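Long-range contacts in glycoside transferase (Listeria monocytogenes, PDB 6R2M), which is an extracellular glycoside hydrolase, PssZ, that probably cleaves glycosidic bonds in an exopolysaccharide: residues Thr107-Tyr111 and Met125-Leu130; Leu130-Lys134 and Gln170-Arg174. All coordinates share one frame; numbering follows the deposited sequence.

Overall arrangement
From the N terminus, helix 100-116 is followed by a short connection and helix 120-136, and contact 1 (107-111 with 125-130) closes this first loop by setting the two helices side by side. The chain then leaves helix 120-136, passes through several short strands and helix 165-170, and comes back in the loop before helix 179-183, where contact 2 (130-134 with 170-174) closes the second, longer loop. The two closures are in series, neither nested nor crossed, with centres about 10 Å apart. Leu130 of helix 120-136 belongs to both, and Tyr111 CE2 of helix 100-116 lies 3.3 Å from Gln170 CG, so both helices meet the end of helix 165-170.

Contact 1: Thr107-Tyr111 and Met125-Leu130; sequences TEALY and MADKIL
Tyr111 reaches from one helix across to the next and lays its ring over Ala126. Its CB starts off to one side of the facing helix, and with CG anti to the carbonyl carbon (chi1 -77°) the ring swings round towards it. From CG outwards every carbon of the Tyr111 ring lies 3.6 to 4.1 Å from Ala126 CB, which stands over the ring centre in a CH-pi contact. On the rim, Tyr111 CE2 meets Leu130 CD2 at 4.0 Å. At the tip, Tyr111 OH donates to Asp127 OD1 (2.7 Å), which lies in the ring plane and accepts through its anti lone pair, the carboxylate being turned 52° from the ring. These residues belong to an antiparallel helix pair, helices 100-116 and 120-136 joined by a short turn as a helical hairpin; the two segment axes run 8.9 Å apart at 159°. The small Ala126 lets the backbones close in, its CA lying 4.7 Å from Thr107 CA, and its methyl is also packed against Leu110 CB. Thr107 turns CG2 to Ile129 CG2 (3.8 Å), while OG1, hydrogen-bonded back to Asp103 O and Phe104 O of its own helix, lies beside the Leu130 methyls. At the other end, Leu110 CD1 meets CG and SD of the extended Met125, and helix 66-79 adjoins both through Phe69 and Val73.

Contact 2: Leu130-Lys134 and Gln170-Arg174; sequences LANTK and QINYR
Helix 120-136 runs past the loop that leaves helix 165-170, with Ala131 CA 6.7 Å from Ile171 CA and Lys134 nearest Tyr173. Helix 165-170 ends in a Schellman motif: Asn172, at positive phi, is the C-prime residue, Tyr173 N bonds to Met168 O, and Asn172 N to Gln169 O. Lys134 points toward this terminus and reaches it with its ammonium group. Its chain is extended throughout, with CG anti to the backbone N (chi1 172°), and runs past the tyrosine in the opposite sense to it. CB passes close to Tyr173 CZ and OH, Lys134 CG sits 4.0 Å above the Tyr173 ring plane, offset toward the rim, in a CH-pi contact, and CD comes near Ile171 O and CG2. The ammonium then bonds two successive backbone carbonyls. Lys134 NZ meets Ile171 O at 3.0 Å, nearly in line with the C=O bond (162°), and Asn172 O at 3.1 Å from above the carbonyl plane, with a C=O...N angle of 112°. The positive charge thus sits among carbonyls that follow a helix C terminus, where it would probably be favoured by the helix dipole. Alongside the lysine, Ile171 packs against Leu130, its CB touching both Leu130 CG and CD2 as the two side chains pass in opposite directions, and its CD1 reaches the backbone of Ala131. Phe104 of helix 100-116 touches both Leu130 and Tyr173, which ties a third element to the contact. Thr133 sends its hydroxyl to Asp103, while its CG2 approaches the tyrosine hydroxyl. A water in the plane of the Tyr173 ring accepts from Tyr173 OH and donates to Thr133 O, each at 2.7 Å.

Contact 1: Thr107-Tyr111 and Met125-Leu130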
loop_
_atom_site.group_PDB
_atom_site.type_symbol
_atom_site.label_atom_id
_atom_site.label_comp_id
_atom_site.label_asym_id
_atom_site.label_seq_id
_atom_site.Cartn_x
_atom_site.Cartn_y
_atom_site.Cartn_z
ATOM N N THR A 107 -7.518 6.518 4.571
ATOM C CA THR A 107 -7.819 7.119 5.863
ATOM C C THR A 107 -6.546 7.525 6.583
ATOM O O THR A 107 -6.510 8.584 7.210
ATOM C CB THR A 107 -8.651 6.181 6.741
ATOM O OG1 THR A 107 -7.972 4.927 6.925
ATOM C CG2 THR A 107 -10.004 5.944 6.100
ATOM N N GLU A 108 -5.471 6.730 6.458
ATOM C CA GLU A 108 -4.193 7.147 7.023
ATOM C C GLU A 108 -3.725 8.461 6.412
ATOM O O GLU A 108 -3.269 9.355 7.125
ATOM C CB GLU A 108 -3.136 6.064 6.815
ATOM C CG GLU A 108 -3.183 4.990 7.883
ATOM C CD GLU A 108 -2.858 5.550 9.259
ATOM O OE1 GLU A 108 -1.708 5.988 9.466
ATOM O OE2 GLU A 108 -3.751 5.569 10.123
ATOM N N ALA A 109 -3.864 8.608 5.097
ATOM C CA ALA A 109 -3.448 9.838 4.445
ATOM C C ALA A 109 -4.276 11.020 4.933
ATOM O O ALA A 109 -3.741 12.106 5.178
ATOM C CB ALA A 109 -3.551 9.668 2.930
ATOM N N LEU A 110 -5.581 10.810 5.122
ATOM C CA LEU A 110 -6.447 11.870 5.620
ATOM C C LEU A 110 -6.080 12.285 7.036
ATOM O O LEU A 110 -6.098 13.482 7.356
ATOM C CB LEU A 110 -7.901 11.416 5.564
ATOM C CG LEU A 110 -8.529 11.413 4.160
ATOM C CD1 LEU A 110 -9.811 10.630 4.224
ATOM C CD2 LEU A 110 -8.798 12.820 3.645
ATOM N N TYR A 111 -5.781 11.317 7.906
ATOM C CA TYR A 111 -5.373 11.666 9.265
ATOM C C TYR A 111 -4.094 12.490 9.244
ATOM O O TYR A 111 -3.981 13.504 9.946
ATOM C CB TYR A 111 -5.174 10.402 10.102
ATOM C CG TYR A 111 -6.444 9.743 10.582
ATOM C CD1 TYR A 111 -7.398 10.446 11.302
ATOM C CD2 TYR A 111 -6.671 8.406 10.325
ATOM C CE1 TYR A 111 -8.545 9.826 11.746
ATOM C CE2 TYR A 111 -7.816 7.777 10.758
ATOM C CZ TYR A 111 -8.741 8.494 11.471
ATOM O OH TYR A 111 -9.882 7.860 11.912
ATOM N N MET A 125 -13.562 13.027 8.383
ATOM C CA MET A 125 -13.858 12.203 7.219
ATOM C C MET A 125 -13.250 10.817 7.367
ATOM O O MET A 125 -13.916 9.809 7.110
ATOM C CB MET A 125 -13.340 12.891 5.953
ATOM C CG MET A 125 -13.561 12.103 4.689
ATOM S SD MET A 125 -12.974 13.070 3.265
ATOM C CE MET A 125 -13.131 11.893 1.940
ATOM N N ALA A 126 -11.992 10.748 7.807
ATOM C CA ALA A 126 -11.339 9.455 7.979
ATOM C C ALA A 126 -12.005 8.638 9.081
ATOM O O ALA A 126 -12.160 7.415 8.937
ATOM C CB ALA A 126 -9.855 9.658 8.266
ATOM N N ASP A 127 -12.412 9.299 10.180
ATOM C CA ASP A 127 -13.130 8.611 11.258
ATOM C C ASP A 127 -14.344 7.879 10.706
ATOM O O ASP A 127 -14.611 6.719 11.059
ATOM C CB ASP A 127 -13.610 9.604 12.331
ATOM C CG ASP A 127 -12.510 10.123 13.263
ATOM O OD1 ASP A 127 -11.382 9.604 13.292
ATOM O OD2 ASP A 127 -12.817 11.090 14.014
ATOM N N LYS A 128 -15.109 8.568 9.858
ATOM C CA LYS A 128 -16.379 8.035 9.371
ATOM C C LYS A 128 -16.134 6.859 8.444
ATOM O O LYS A 128 -16.781 5.810 8.566
ATOM C CB LYS A 128 -17.179 9.125 8.645
ATOM C CG LYS A 128 -17.506 10.363 9.455
ATOM C CD LYS A 128 -17.450 10.107 10.942
ATOM C CE LYS A 128 -17.406 11.400 11.720
ATOM N NZ LYS A 128 -16.089 11.815 12.105
ATOM N N ILE A 129 -15.185 7.014 7.519
ATOM C CA ILE A 129 -14.885 5.935 6.582
ATOM C C ILE A 129 -14.328 4.730 7.327
ATOM O O ILE A 129 -14.764 3.591 7.122
ATOM C CB ILE A 129 -13.911 6.425 5.496
ATOM C CG1 ILE A 129 -14.594 7.440 4.588
ATOM C CG2 ILE A 129 -13.410 5.257 4.647
ATOM C CD1 ILE A 129 -13.612 8.211 3.725
ATOM N N LEU A 130 -13.350 4.961 8.204
ATOM C CA LEU A 130 -12.642 3.838 8.812
ATOM C C LEU A 130 -13.533 3.086 9.794
ATOM O O LEU A 130 -13.453 1.855 9.896
ATOM C CB LEU A 130 -11.359 4.334 9.485
ATOM C CG LEU A 130 -10.388 3.292 10.038
ATOM C CD1 LEU A 130 -10.028 2.298 8.969
ATOM C CD2 LEU A 130 -9.155 3.982 10.581
#

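Contact 2: Leu130-Lys134 and Gln170-Arg174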
loop_
_atom_site.group_PDB
_atom_site.type_symbol
_atom_site.label_atom_id
_atom_site.label_comp_id
_atom_site.label_asym_id
_atom_site.label_seq_id
_atom_site.Cartn_x
_atom_site.Cartn_y
_atom_site.Cartn_z
ATOM N N LEU A 130 -13.350 4.961 8.204
ATOM C CA LEU A 130 -12.642 3.838 8.812
ATOM C C LEU A 130 -13.533 3.086 9.794
ATOM O O LEU A 130 -13.453 1.855 9.896
ATOM C CB LEU A 130 -11.359 4.334 9.485
ATOM C CG LEU A 130 -10.388 3.292 10.038
ATOM C CD1 LEU A 130 -10.028 2.298 8.969
ATOM C CD2 LEU A 130 -9.155 3.982 10.581
ATOM N N ALA A 131 -14.394 3.804 10.518
ATOM C CA ALA A 131 -15.347 3.116 11.382
ATOM C C ALA A 131 -16.259 2.219 10.565
ATOM O O ALA A 131 -16.555 1.079 10.962
ATOM C CB ALA A 131 -16.152 4.140 12.189
ATOM N N ASN A 132 -16.681 2.697 9.396
ATOM C CA ASN A 132 -17.507 1.882 8.514
ATOM C C ASN A 132 -16.745 0.666 7.995
ATOM O O ASN A 132 -17.312 -0.429 7.896
ATOM C CB ASN A 132 -18.012 2.757 7.368
ATOM C CG ASN A 132 -19.090 2.103 6.572
ATOM O OD1 ASN A 132 -20.193 1.886 7.065
ATOM N ND2 ASN A 132 -18.788 1.794 5.311
ATOM N N THR A 133 -15.463 0.831 7.652
ATOM C CA THR A 133 -14.665 -0.306 7.206
ATOM C C THR A 133 -14.534 -1.361 8.300
ATOM O O THR A 133 -14.666 -2.566 8.048
ATOM C CB THR A 133 -13.282 0.173 6.772
ATOM O OG1 THR A 133 -13.407 0.998 5.612
ATOM C CG2 THR A 133 -12.375 -1.019 6.473
ATOM N N LYS A 134 -14.244 -0.923 9.522
ATOM C CA LYS A 134 -14.142 -1.851 10.646
ATOM C C LYS A 134 -15.454 -2.586 10.887
ATOM O O LYS A 134 -15.456 -3.780 11.224
ATOM C CB LYS A 134 -13.716 -1.090 11.897
ATOM C CG LYS A 134 -13.746 -1.909 13.185
ATOM C CD LYS A 134 -13.350 -1.028 14.364
ATOM C CE LYS A 134 -13.754 -1.617 15.700
ATOM N NZ LYS A 134 -13.408 -0.653 16.778
ATOM N N GLN A 170 -5.452 2.822 14.778
ATOM C CA GLN A 170 -6.124 4.118 14.814
ATOM C C GLN A 170 -7.617 3.983 15.108
ATOM O O GLN A 170 -8.214 4.879 15.719
ATOM C CB GLN A 170 -5.911 4.847 13.489
ATOM C CG GLN A 170 -6.699 6.129 13.375
ATOM C CD GLN A 170 -6.164 7.216 14.288
ATOM O OE1 GLN A 170 -4.953 7.372 14.433
ATOM N NE2 GLN A 170 -7.072 7.970 14.917
ATOM N N ILE A 171 -8.238 2.884 14.687
ATOM C CA ILE A 171 -9.667 2.675 14.882
ATOM C C ILE A 171 -9.940 1.571 15.901
ATOM O O ILE A 171 -11.077 1.126 16.038
ATOM C CB ILE A 171 -10.371 2.410 13.535
ATOM C CG1 ILE A 171 -11.874 2.726 13.608
ATOM C CG2 ILE A 171 -10.097 1.013 13.019
ATOM C CD1 ILE A 171 -12.176 4.191 13.780
ATOM N N ASN A 172 -8.915 1.135 16.635
ATOM C CA ASN A 172 -9.076 0.239 17.787
ATOM C C ASN A 172 -9.788 -1.068 17.438
ATOM O O ASN A 172 -10.756 -1.462 18.091
ATOM C CB ASN A 172 -9.815 0.952 18.919
ATOM C CG ASN A 172 -9.070 2.169 19.406
ATOM O OD1 ASN A 172 -9.525 3.308 19.230
ATOM N ND2 ASN A 172 -7.917 1.940 20.017
ATOM N N TYR A 173 -9.297 -1.761 16.415
ATOM C CA TYR A 173 -9.727 -3.141 16.236
ATOM C C TYR A 173 -9.466 -3.927 17.515
ATOM O O TYR A 173 -8.491 -3.677 18.231
ATOM C CB TYR A 173 -8.979 -3.806 15.081
ATOM C CG TYR A 173 -9.507 -3.532 13.688
ATOM C CD1 TYR A 173 -9.161 -2.361 13.022
ATOM C CD2 TYR A 173 -10.292 -4.461 13.016
ATOM C CE1 TYR A 173 -9.591 -2.105 11.750
ATOM C CE2 TYR A 173 -10.746 -4.205 11.725
ATOM C CZ TYR A 173 -10.381 -3.018 11.101
ATOM O OH TYR A 173 -10.794 -2.717 9.825
ATOM N N ARG A 174 -10.352 -4.877 17.801
ATOM C CA ARG A 174 -10.182 -5.750 18.954
ATOM C C ARG A 174 -8.917 -6.591 18.816
ATOM O O ARG A 174 -8.367 -6.756 17.727
ATOM C CB ARG A 174 -11.393 -6.662 19.118
ATOM C CG ARG A 174 -12.702 -5.911 19.290
ATOM C CD ARG A 174 -13.898 -6.811 19.000
ATOM N NE ARG A 174 -14.005 -7.922 19.944
ATOM C CZ ARG A 174 -14.758 -9.000 19.743
ATOM N NH1 ARG A 174 -15.467 -9.118 18.630
ATOM N NH2 ARG A 174 -14.793 -9.967 20.650
HETATM O O HOH W 1 -12.670 -4.285 8.690
#